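Local coordinates for Sf11-rnase (Nicotiana alata, PDB 1IOO), which cleaves RNA as a secreted T2-family ribonuclease of the style and takes part in gametophytic self-incompatibility, the rejection of self pollen, at residues Asp113-Leu118 with Lys142-Glu147; Ile168-Thr171 with Ser176-Arg179; Asp136-Ile141 with Pro149-Ala154. All blocks are in the same frame, centred on the assembly; numbering follows the deposited sequence.

Interaction 1: residues Asp113-Leu118 with Lys142-Glu147. With NAG (2-acetamido-2-deoxy-beta-D-glucopyranose), chain C; MAN (alpha-D-mannopyranose), chain B; NAG (2-acetamido-2-deoxy-beta-D-glucopyranose), chain D.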
loop_
_atom_site.group_PDB
_atom_site.type_symbol
_atom_site.label_atom_id
_atom_site.label_comp_id
_atom_site.label_asym_id
_atom_site.label_seq_id
_atom_site.Cartn_x
_atom_site.Cartn_y
_atom_site.Cartn_z
ATOM N N ASP A 113 4.346 -8.304 5.846
ATOM C CA ASP A 113 5.199 -9.479 5.967
ATOM C C ASP A 113 4.485 -10.749 5.512
ATOM O O ASP A 113 5.124 -11.764 5.234
ATOM C CB ASP A 113 5.648 -9.629 7.419
ATOM C CG ASP A 113 6.727 -10.670 7.585
ATOM O OD1 ASP A 113 7.784 -10.525 6.941
ATOM O OD2 ASP A 113 6.519 -11.626 8.358
ATOM N N LYS A 114 3.161 -10.693 5.445
ATOM C CA LYS A 114 2.373 -11.843 5.020
ATOM C C LYS A 114 2.509 -12.098 3.528
ATOM O O LYS A 114 2.184 -13.186 3.049
ATOM C CB LYS A 114 0.886 -11.619 5.318
ATOM C CG LYS A 114 0.442 -11.934 6.732
ATOM C CD LYS A 114 -1.035 -11.580 6.928
ATOM C CE LYS A 114 -1.941 -12.261 5.899
ATOM N NZ LYS A 114 -1.992 -13.747 6.032
ATOM N N PHE A 115 2.993 -11.105 2.789
ATOM C CA PHE A 115 3.059 -11.251 1.353
ATOM C C PHE A 115 4.438 -11.013 0.772
ATOM O O PHE A 115 5.296 -10.338 1.344
ATOM C CB PHE A 115 2.105 -10.267 0.656
ATOM C CG PHE A 115 0.697 -10.318 1.163
ATOM C CD1 PHE A 115 0.230 -9.366 2.066
ATOM C CD2 PHE A 115 -0.157 -11.334 0.758
ATOM C CE1 PHE A 115 -1.079 -9.430 2.563
ATOM C CE2 PHE A 115 -1.460 -11.413 1.243
ATOM C CZ PHE A 115 -1.925 -10.463 2.145
ATOM N N ASP A 116 4.622 -11.630 -0.386
ATOM C CA ASP A 116 5.760 -11.434 -1.244
ATOM C C ASP A 116 5.221 -11.389 -2.655
ATOM O O ASP A 116 5.359 -12.338 -3.424
ATOM C CB ASP A 116 6.795 -12.558 -1.111
ATOM C CG ASP A 116 8.091 -12.241 -1.845
ATOM O OD1 ASP A 116 8.102 -11.294 -2.668
ATOM O OD2 ASP A 116 9.100 -12.943 -1.609
ATOM N N LEU A 117 4.501 -10.307 -2.940
ATOM C CA LEU A 117 3.811 -10.140 -4.210
ATOM C C LEU A 117 4.752 -10.199 -5.392
ATOM O O LEU A 117 4.372 -10.675 -6.458
ATOM C CB LEU A 117 3.006 -8.837 -4.215
ATOM C CG LEU A 117 1.968 -8.683 -3.095
ATOM C CD1 LEU A 117 1.130 -7.444 -3.366
ATOM C CD2 LEU A 117 1.067 -9.916 -3.011
ATOM N N LEU A 118 5.972 -9.704 -5.224
ATOM C CA LEU A 118 6.927 -9.757 -6.312
ATOM C C LEU A 118 7.196 -11.208 -6.713
ATOM O O LEU A 118 7.237 -11.540 -7.898
ATOM C CB LEU A 118 8.234 -9.065 -5.913
ATOM C CG LEU A 118 9.246 -8.941 -7.051
ATOM C CD1 LEU A 118 8.643 -8.156 -8.208
ATOM C CD2 LEU A 118 10.495 -8.247 -6.537
ATOM N N LYS A 142 -4.766 -12.582 -6.435
ATOM C CA LYS A 142 -5.866 -13.203 -5.705
ATOM C C LYS A 142 -5.477 -14.562 -5.128
ATOM O O LYS A 142 -6.125 -15.052 -4.201
ATOM C CB LYS A 142 -7.110 -13.339 -6.586
ATOM C CG LYS A 142 -8.365 -13.657 -5.778
ATOM C CD LYS A 142 -9.615 -13.589 -6.633
ATOM C CE LYS A 142 -10.858 -13.884 -5.801
ATOM N NZ LYS A 142 -12.073 -13.777 -6.650
ATOM N N THR A 143 -4.428 -15.177 -5.661
ATOM C CA THR A 143 -4.002 -16.470 -5.127
ATOM C C THR A 143 -3.527 -16.342 -3.687
ATOM O O THR A 143 -3.519 -17.324 -2.941
ATOM C CB THR A 143 -2.878 -17.141 -5.958
ATOM O OG1 THR A 143 -1.694 -16.334 -5.941
ATOM C CG2 THR A 143 -3.343 -17.368 -7.384
ATOM N N VAL A 144 -3.137 -15.132 -3.290
ATOM C CA VAL A 144 -2.674 -14.906 -1.926
ATOM C C VAL A 144 -3.623 -13.990 -1.153
ATOM O O VAL A 144 -3.696 -14.061 0.076
ATOM C CB VAL A 144 -1.235 -14.327 -1.885
ATOM C CG1 VAL A 144 -0.251 -15.345 -2.445
ATOM C CG2 VAL A 144 -1.160 -13.027 -2.660
ATOM N N SER A 145 -4.350 -13.129 -1.859
ATOM C CA SER A 145 -5.302 -12.250 -1.182
ATOM C C SER A 145 -6.595 -13.001 -0.857
ATOM O O SER A 145 -7.354 -12.587 0.023
ATOM C CB SER A 145 -5.605 -10.998 -2.023
ATOM O OG SER A 145 -6.297 -11.307 -3.219
ATOM N N GLN A 146 -6.814 -14.118 -1.551
ATOM C CA GLN A 146 -8.007 -14.964 -1.364
ATOM C C GLN A 146 -9.249 -14.260 -1.874
ATOM O O GLN A 146 -9.964 -14.773 -2.739
ATOM C CB GLN A 146 -8.171 -15.356 0.109
ATOM C CG GLN A 146 -7.106 -16.335 0.578
ATOM C CD GLN A 146 -7.305 -16.817 2.002
ATOM O OE1 GLN A 146 -8.420 -16.822 2.531
ATOM N NE2 GLN A 146 -6.217 -17.256 2.626
ATOM N N GLU A 147 -9.527 -13.094 -1.307
ATOM C CA GLU A 147 -10.618 -12.282 -1.784
ATOM C C GLU A 147 -10.089 -11.308 -2.828
ATOM O O GLU A 147 -8.875 -11.165 -2.981
ATOM C CB GLU A 147 -11.292 -11.545 -0.621
ATOM C CG GLU A 147 -11.876 -12.491 0.444
ATOM C CD GLU A 147 -12.911 -13.476 -0.104
ATOM O OE1 GLU A 147 -12.878 -14.656 0.315
ATOM O OE2 GLU A 147 -13.762 -13.079 -0.936
HETATM C C1 NAG C . 9.472 -11.566 3.705
HETATM C C2 NAG C . 8.939 -12.927 4.137
HETATM C C3 NAG C . 9.184 -13.148 5.636
HETATM C C4 NAG C . 10.669 -12.912 5.990
HETATM C C5 NAG C . 11.119 -11.550 5.447
HETATM C C6 NAG C . 12.601 -11.292 5.649
HETATM C C7 NAG C . 7.093 -13.837 2.886
HETATM C C8 NAG C . 5.617 -13.784 2.537
HETATM N N2 NAG C . 7.523 -13.017 3.839
HETATM O O3 NAG C . 8.813 -14.479 5.967
HETATM O O4 NAG C . 10.858 -12.933 7.425
HETATM O O5 NAG C . 10.869 -11.468 4.028
HETATM O O6 NAG C . 13.387 -12.214 4.907
HETATM O O7 NAG C . 7.834 -14.617 2.287
HETATM C C1 MAN B . 6.413 -16.697 8.239
HETATM C C2 MAN B . 5.676 -16.384 6.934
HETATM C C3 MAN B . 5.317 -14.896 6.885
HETATM C C4 MAN B . 4.510 -14.503 8.123
HETATM C C5 MAN B . 5.298 -14.872 9.381
HETATM C C6 MAN B . 4.530 -14.603 10.662
HETATM O O2 MAN B . 4.498 -17.172 6.846
HETATM O O3 MAN B . 4.566 -14.619 5.714
HETATM O O4 MAN B . 4.259 -13.105 8.106
HETATM O O5 MAN B . 5.628 -16.281 9.361
HETATM O O6 MAN B . 3.646 -15.672 10.966
HETATM C C1 NAG D . 10.093 -8.421 -0.501
HETATM C C2 NAG D . 11.254 -9.357 -0.122
HETATM C C3 NAG D . 10.731 -10.633 0.530
HETATM C C4 NAG D . 9.862 -10.261 1.723
HETATM C C5 NAG D . 8.718 -9.368 1.239
HETATM C C6 NAG D . 7.817 -8.930 2.375
HETATM C C7 NAG D . 13.348 -9.858 -1.208
HETATM C C8 NAG D . 14.036 -10.537 -2.380
HETATM N N2 NAG D . 12.033 -9.687 -1.299
HETATM O O3 NAG D . 11.827 -11.427 0.963
HETATM O O4 NAG D . 9.336 -11.453 2.328
HETATM O O5 NAG D . 9.257 -8.168 0.642
HETATM O O6 NAG D . 8.509 -8.077 3.274
HETATM O O7 NAG D . 14.010 -9.495 -0.231
#

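Interaction 2: residues Ile168-Thr171 with Ser176-Arg179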
loop_
_atom_site.group_PDB
_atom_site.type_symbol
_atom_site.label_atom_id
_atom_site.label_comp_id
_atom_site.label_asym_id
_atom_site.label_seq_id
_atom_site.Cartn_x
_atom_site.Cartn_y
_atom_site.Cartn_z
ATOM N N ILE A 168 -4.895 -4.846 -0.734
ATOM C CA ILE A 168 -5.394 -6.101 -0.190
ATOM C C ILE A 168 -6.220 -5.792 1.048
ATOM O O ILE A 168 -5.746 -5.109 1.955
ATOM C CB ILE A 168 -4.223 -7.067 0.133
ATOM C CG1 ILE A 168 -3.478 -7.406 -1.165
ATOM C CG2 ILE A 168 -4.747 -8.342 0.780
ATOM C CD1 ILE A 168 -2.254 -8.295 -0.986
ATOM N N CYS A 169 -7.457 -6.276 1.076
ATOM C CA CYS A 169 -8.377 -5.932 2.153
ATOM C C CYS A 169 -8.545 -7.039 3.178
ATOM O O CYS A 169 -8.439 -8.228 2.877
ATOM C CB CYS A 169 -9.717 -5.504 1.539
ATOM S SG CYS A 169 -9.419 -4.021 0.522
ATOM N N PHE A 170 -8.802 -6.608 4.408
ATOM C CA PHE A 170 -8.987 -7.494 5.549
ATOM C C PHE A 170 -10.171 -7.042 6.380
ATOM O O PHE A 170 -10.637 -5.911 6.251
ATOM C CB PHE A 170 -7.769 -7.436 6.481
ATOM C CG PHE A 170 -6.471 -7.821 5.837
ATOM C CD1 PHE A 170 -5.769 -6.921 5.045
ATOM C CD2 PHE A 170 -5.950 -9.095 6.030
ATOM C CE1 PHE A 170 -4.556 -7.293 4.451
ATOM C CE2 PHE A 170 -4.744 -9.474 5.443
ATOM C CZ PHE A 170 -4.049 -8.573 4.654
ATOM N N THR A 171 -10.664 -7.925 7.238
ATOM C CA THR A 171 -11.719 -7.528 8.146
ATOM C C THR A 171 -11.153 -6.525 9.150
ATOM O O THR A 171 -9.938 -6.454 9.329
ATOM C CB THR A 171 -12.292 -8.747 8.889
ATOM O OG1 THR A 171 -11.220 -9.509 9.459
ATOM C CG2 THR A 171 -13.089 -9.620 7.926
ATOM N N SER A 176 -9.259 -11.927 9.121
ATOM C CA SER A 176 -9.745 -12.586 7.910
ATOM C C SER A 176 -9.617 -11.680 6.687
ATOM O O SER A 176 -9.434 -10.469 6.812
ATOM C CB SER A 176 -11.213 -12.980 8.073
ATOM O OG SER A 176 -11.409 -13.783 9.223
ATOM N N MET A 177 -9.724 -12.277 5.504
ATOM C CA MET A 177 -9.646 -11.522 4.262
ATOM C C MET A 177 -10.991 -10.883 3.927
ATOM O O MET A 177 -12.035 -11.293 4.439
ATOM C CB MET A 177 -9.210 -12.430 3.112
ATOM C CG MET A 177 -7.853 -13.071 3.323
ATOM S SD MET A 177 -6.582 -11.828 3.631
ATOM C CE MET A 177 -5.137 -12.679 3.080
ATOM N N PHE A 178 -10.955 -9.869 3.068
ATOM C CA PHE A 178 -12.161 -9.161 2.659
ATOM C C PHE A 178 -12.022 -8.657 1.229
ATOM O O PHE A 178 -10.923 -8.317 0.789
ATOM C CB PHE A 178 -12.426 -7.977 3.599
ATOM C CG PHE A 178 -13.850 -7.493 3.585
ATOM C CD1 PHE A 178 -14.853 -8.226 4.218
ATOM C CD2 PHE A 178 -14.192 -6.310 2.936
ATOM C CE1 PHE A 178 -16.177 -7.790 4.205
ATOM C CE2 PHE A 178 -15.517 -5.861 2.915
ATOM C CZ PHE A 178 -16.511 -6.605 3.553
ATOM N N ARG A 179 -13.136 -8.614 0.506
ATOM C CA ARG A 179 -13.137 -8.171 -0.885
ATOM C C ARG A 179 -12.937 -6.662 -0.986
ATOM O O ARG A 179 -13.715 -5.882 -0.437
ATOM C CB ARG A 179 -14.461 -8.557 -1.562
ATOM C CG ARG A 179 -14.453 -8.431 -3.083
ATOM C CD ARG A 179 -15.813 -8.722 -3.716
ATOM N NE ARG A 179 -16.808 -7.690 -3.425
ATOM C CZ ARG A 179 -17.817 -7.837 -2.571
ATOM N NH1 ARG A 179 -17.975 -8.980 -1.917
ATOM N NH2 ARG A 179 -18.669 -6.842 -2.367
HETATM O O HOH W 1 -8.154 -8.191 -0.931
#

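Interaction 3: residues Asp136-Ile141 with Pro149-Ala154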
loop_
_atom_site.group_PDB
_atom_site.type_symbol
_atom_site.label_atom_id
_atom_site.label_comp_id
_atom_site.label_asym_id
_atom_site.label_seq_id
_atom_site.Cartn_x
_atom_site.Cartn_y
_atom_site.Cartn_z
ATOM N N ASP A 136 -4.593 -11.067 -15.708
ATOM C CA ASP A 136 -3.477 -11.922 -15.309
ATOM C C ASP A 136 -2.860 -11.440 -13.999
ATOM O O ASP A 136 -2.542 -12.239 -13.120
ATOM C CB ASP A 136 -2.414 -11.980 -16.409
ATOM C CG ASP A 136 -2.812 -12.900 -17.556
ATOM O OD1 ASP A 136 -3.844 -13.592 -17.434
ATOM O OD2 ASP A 136 -2.088 -12.939 -18.571
ATOM N N ILE A 137 -2.692 -10.127 -13.871
ATOM C CA ILE A 137 -2.158 -9.558 -12.643
ATOM C C ILE A 137 -3.125 -9.807 -11.483
ATOM O O ILE A 137 -2.731 -10.284 -10.419
ATOM C CB ILE A 137 -1.921 -8.034 -12.797
ATOM C CG1 ILE A 137 -0.821 -7.792 -13.830
ATOM C CG2 ILE A 137 -1.521 -7.418 -11.454
ATOM C CD1 ILE A 137 -0.691 -6.341 -14.258
ATOM N N PHE A 138 -4.396 -9.491 -11.715
ATOM C CA PHE A 138 -5.448 -9.692 -10.723
ATOM C C PHE A 138 -5.481 -11.152 -10.237
ATOM O O PHE A 138 -5.457 -11.416 -9.034
ATOM C CB PHE A 138 -6.795 -9.311 -11.347
ATOM C CG PHE A 138 -7.975 -9.494 -10.437
ATOM C CD1 PHE A 138 -8.467 -8.430 -9.689
ATOM C CD2 PHE A 138 -8.607 -10.727 -10.343
ATOM C CE1 PHE A 138 -9.580 -8.599 -8.855
ATOM C CE2 PHE A 138 -9.713 -10.901 -9.518
ATOM C CZ PHE A 138 -10.198 -9.835 -8.775
ATOM N N ASP A 139 -5.530 -12.090 -11.179
ATOM C CA ASP A 139 -5.579 -13.512 -10.838
ATOM C C ASP A 139 -4.380 -13.938 -9.986
ATOM O O ASP A 139 -4.534 -14.672 -9.010
ATOM C CB ASP A 139 -5.633 -14.370 -12.106
ATOM C CG ASP A 139 -6.986 -14.314 -12.801
ATOM O OD1 ASP A 139 -7.959 -13.816 -12.194
ATOM O OD2 ASP A 139 -7.080 -14.791 -13.955
ATOM N N ALA A 140 -3.189 -13.484 -10.361
ATOM C CA ALA A 140 -1.982 -13.834 -9.624
ATOM C C ALA A 140 -2.059 -13.365 -8.170
ATOM O O ALA A 140 -1.765 -14.122 -7.245
ATOM C CB ALA A 140 -0.763 -13.232 -10.315
ATOM N N ILE A 141 -2.464 -12.117 -7.968
ATOM C CA ILE A 141 -2.554 -11.569 -6.620
ATOM C C ILE A 141 -3.646 -12.258 -5.801
ATOM O O ILE A 141 -3.466 -12.516 -4.614
ATOM C CB ILE A 141 -2.809 -10.043 -6.669
ATOM C CG1 ILE A 141 -1.650 -9.348 -7.400
ATOM C CG2 ILE A 141 -2.967 -9.482 -5.262
ATOM C CD1 ILE A 141 -0.268 -9.571 -6.769
ATOM N N PRO A 149 -8.482 -8.496 -4.772
ATOM C CA PRO A 149 -7.530 -7.448 -4.418
ATOM C C PRO A 149 -7.881 -6.253 -5.294
ATOM O O PRO A 149 -8.737 -6.368 -6.170
ATOM C CB PRO A 149 -6.199 -8.050 -4.831
ATOM C CG PRO A 149 -6.577 -8.772 -6.121
ATOM C CD PRO A 149 -7.890 -9.446 -5.738
ATOM N N ASP A 150 -7.261 -5.105 -5.050
ATOM C CA ASP A 150 -7.495 -3.960 -5.914
ATOM C C ASP A 150 -6.219 -3.581 -6.634
ATOM O O ASP A 150 -5.257 -3.129 -6.016
ATOM C CB ASP A 150 -8.044 -2.748 -5.148
ATOM C CG ASP A 150 -8.510 -1.628 -6.087
ATOM O OD1 ASP A 150 -9.023 -1.943 -7.183
ATOM O OD2 ASP A 150 -8.382 -0.435 -5.730
ATOM N N ILE A 151 -6.193 -3.831 -7.938
ATOM C CA ILE A 151 -5.042 -3.482 -8.756
ATOM C C ILE A 151 -5.173 -2.039 -9.229
ATOM O O ILE A 151 -6.093 -1.708 -9.973
ATOM C CB ILE A 151 -4.941 -4.417 -9.975
ATOM C CG1 ILE A 151 -5.011 -5.884 -9.520
ATOM C CG2 ILE A 151 -3.655 -4.144 -10.738
ATOM C CD1 ILE A 151 -4.018 -6.249 -8.435
ATOM N N LYS A 152 -4.267 -1.181 -8.773
ATOM C CA LYS A 152 -4.337 0.239 -9.099
ATOM C C LYS A 152 -3.300 0.631 -10.136
ATOM O O LYS A 152 -2.121 0.311 -10.006
ATOM C CB LYS A 152 -4.152 1.056 -7.817
ATOM C CG LYS A 152 -5.132 0.661 -6.715
ATOM C CD LYS A 152 -4.887 1.442 -5.441
ATOM C CE LYS A 152 -5.831 0.998 -4.334
ATOM N NZ LYS A 152 -5.632 1.825 -3.115
ATOM N N CYS A 153 -3.743 1.344 -11.165
ATOM C CA CYS A 153 -2.837 1.765 -12.214
ATOM C C CYS A 153 -2.681 3.262 -12.257
ATOM O O CYS A 153 -3.512 4.019 -11.752
ATOM C CB CYS A 153 -3.329 1.317 -13.587
ATOM S SG CYS A 153 -3.262 -0.472 -13.877
ATOM N N ALA A 154 -1.575 3.678 -12.857
ATOM C CA ALA A 154 -1.290 5.068 -13.092
ATOM C C ALA A 154 -0.839 5.232 -14.524
ATOM O O ALA A 154 -0.305 4.295 -15.117
ATOM C CB ALA A 154 -0.208 5.563 -12.143
#

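Interaction 1: residues Asp113-Leu118 with Lys142-Glu147
Phe-115, just ahead of helix 117-123, and Leu-117, its first residue, close over Val-144 in the last turn of helix 134-145, in the alpha-helical layer of an RNase T2 fold. The contact is apolar and small, burying 121 Å² in all. Val-144 supplies one branch, CG2, to both partners: it lies 3.9 Å from Phe-115 CD2 and 3.8 Å from Leu-117 CD2. Its other methyl, CG1, is anti to the carbonyl carbon (chi1 -65°), which leaves CG2 between the backbone N and the carbonyl, facing the two hydrophobic residues. The phenylalanine slides past the valine rather than stacking on it, and its ring edge meets the backbone as well, with Val-144 O near the ring plane at 3.7 Å from CE2. One face of the same ring carries CB of Lys-114.

The 113-118 segment also meets sugar on its outer side. Asp-113 O accepts two hydrogen bonds: NAG (chain C) N2 lies 3.0 Å from Asp-113 O, and MAN O3 lies 2.9 Å from Asp-113 O. The carboxylate takes a third, with MAN O4 2.7 Å from Asp-113 OD2. These sugars belong to the glycan on Asn-28, so the turn is gripped by carbohydrate outside and by hydrophobic side chains inside. Asp-116 is the N-cap of the helix that follows, its OD1 accepting from Arg-119 N. Beyond Val-144, Ser-145 OG donates to Glu-147 O at 2.6 Å. The whole is an N-capped helix start packed against a helix C-terminus, part of the helical layer over the RNase T2 sheet.

Interaction 2: residues Ile168-Thr171 with Ser176-Arg179
Phe-170 and Met-177 form the non-hydrogen-bonded pair of an antiparallel beta hairpin, in which the end of strand 162-170 turns back as the short, weakly bonded strand 177-178. Two backbone bonds close it. Thr-171 N donates to Ser-176 O (2.9 Å, 163° at the hydrogen). Phe-178 N reaches Cys-169 O at 3.0 Å, but more bent, with 145° at the hydrogen. On the other side of that pair, Cys-169 N donates to a water at 2.9 Å, and the water lies close enough to Phe-178 O to give it a longer bond. Ser-176 O serves a second time, as a CA-H...O acceptor for Phe-170. Thr-171 OG1 finds its partners in the turn itself, Asn-173 OD1 and Asp-175 OD1. A disulfide joins Cys-169 to Cys-180, just past the second strand. On the face carrying Phe-170 and Met-177, the ring and the methionine chain run side by side, and bending at chi2 (-56°) brings the sulfur obliquely to the ring in a Met-aromatic contact. Replacing Phe-170 with alanine would probably take away the ring beside the Met-177 sulfur and leave the thioether freer to turn, and would also remove a partner of Phe-115. Within the pair the sulfur is nearest the ring rim, with Met-177 SD 3.5 Å from Phe-170 CE2.

Interaction 3: residues Asp136-Ile141 with Pro149-Ala154
Ile-137, Phe-138 and Ile-141 of helix 134-145 pack on Pro-149, just before strand 150-154, and on Ile-151 within it: a helix-on-sheet contact, largely buried and mainly apolar, at the side of the RNase T2 sheet where the strand begins. The helix and strand axes approach to 9.0 Å, and their directions are 141° apart, so the chain nearly reverses between them. No hydrogen bond crosses the interface, and 274 Å² is covered.

Pro-149 works with two parts of its ring. Its CD lies over one face of the Phe-138 ring, 4.0 Å from the centroid and 28° off the normal, a CH-pi contact. Its CB, meanwhile, meets Ile-141 CG2 at 3.6 Å. The phenylalanine side chain lies roughly at right angles to the proline. Its CG is anti to the backbone N (chi1 179°), which carries the ring out from the flank of the helix, where Pro-149 CD lies over its face. Pro-149 O comes to 3.6 Å from Phe-138 CE1 and also accepts from Gln-182 NE2.

Ile-151 meets both isoleucines of the helix. Its CG2 lies 4.0 Å from Ile-137 CG2. The turned-back end of its chain sets CD1 between Ile-137 CG2 and Ile-141 CG1, with Ile-151 CD1 4.0 Å from Ile-141 CG1, while CG1 passes beside the Phe-138 backbone.

The strand itself is paired to strand 162-170 through Asp-150, Lys-152 and Ala-154, and Cys-153 joins it to Cys-186 by a disulfide. Ile-141 also touches Ile-166 of strand 162-170 and Leu-117 and Leu-121 of helix 117-123, so helices 117-123 and 134-145 lie against each other and both reach strand 162-170.

Read from the N terminus, the chain illustrates how crossing and serial contacts combine. Interaction 1 opens at 113-118 and closes a long excursion of 23 residues, mostly helix, at 142-147. Before that, interaction 3 has begun at 136-141; it closes a seven-residue excursion at 149-154, so these two cross and share helix 134-145. Leu-117 CD2 touches Ile-141 CD1 where they meet. Interaction 2 follows in series, closing a short turn. Interaction 1 links two helices, interaction 3 seats the second on strand 150-154, and interaction 2 pairs strand 177-178 with the same edge of strand 162-170 that strand 150-154 uses, farther along it. Interactions 1 and 2 pack together through Val-144, Ser-145 and Glu-147.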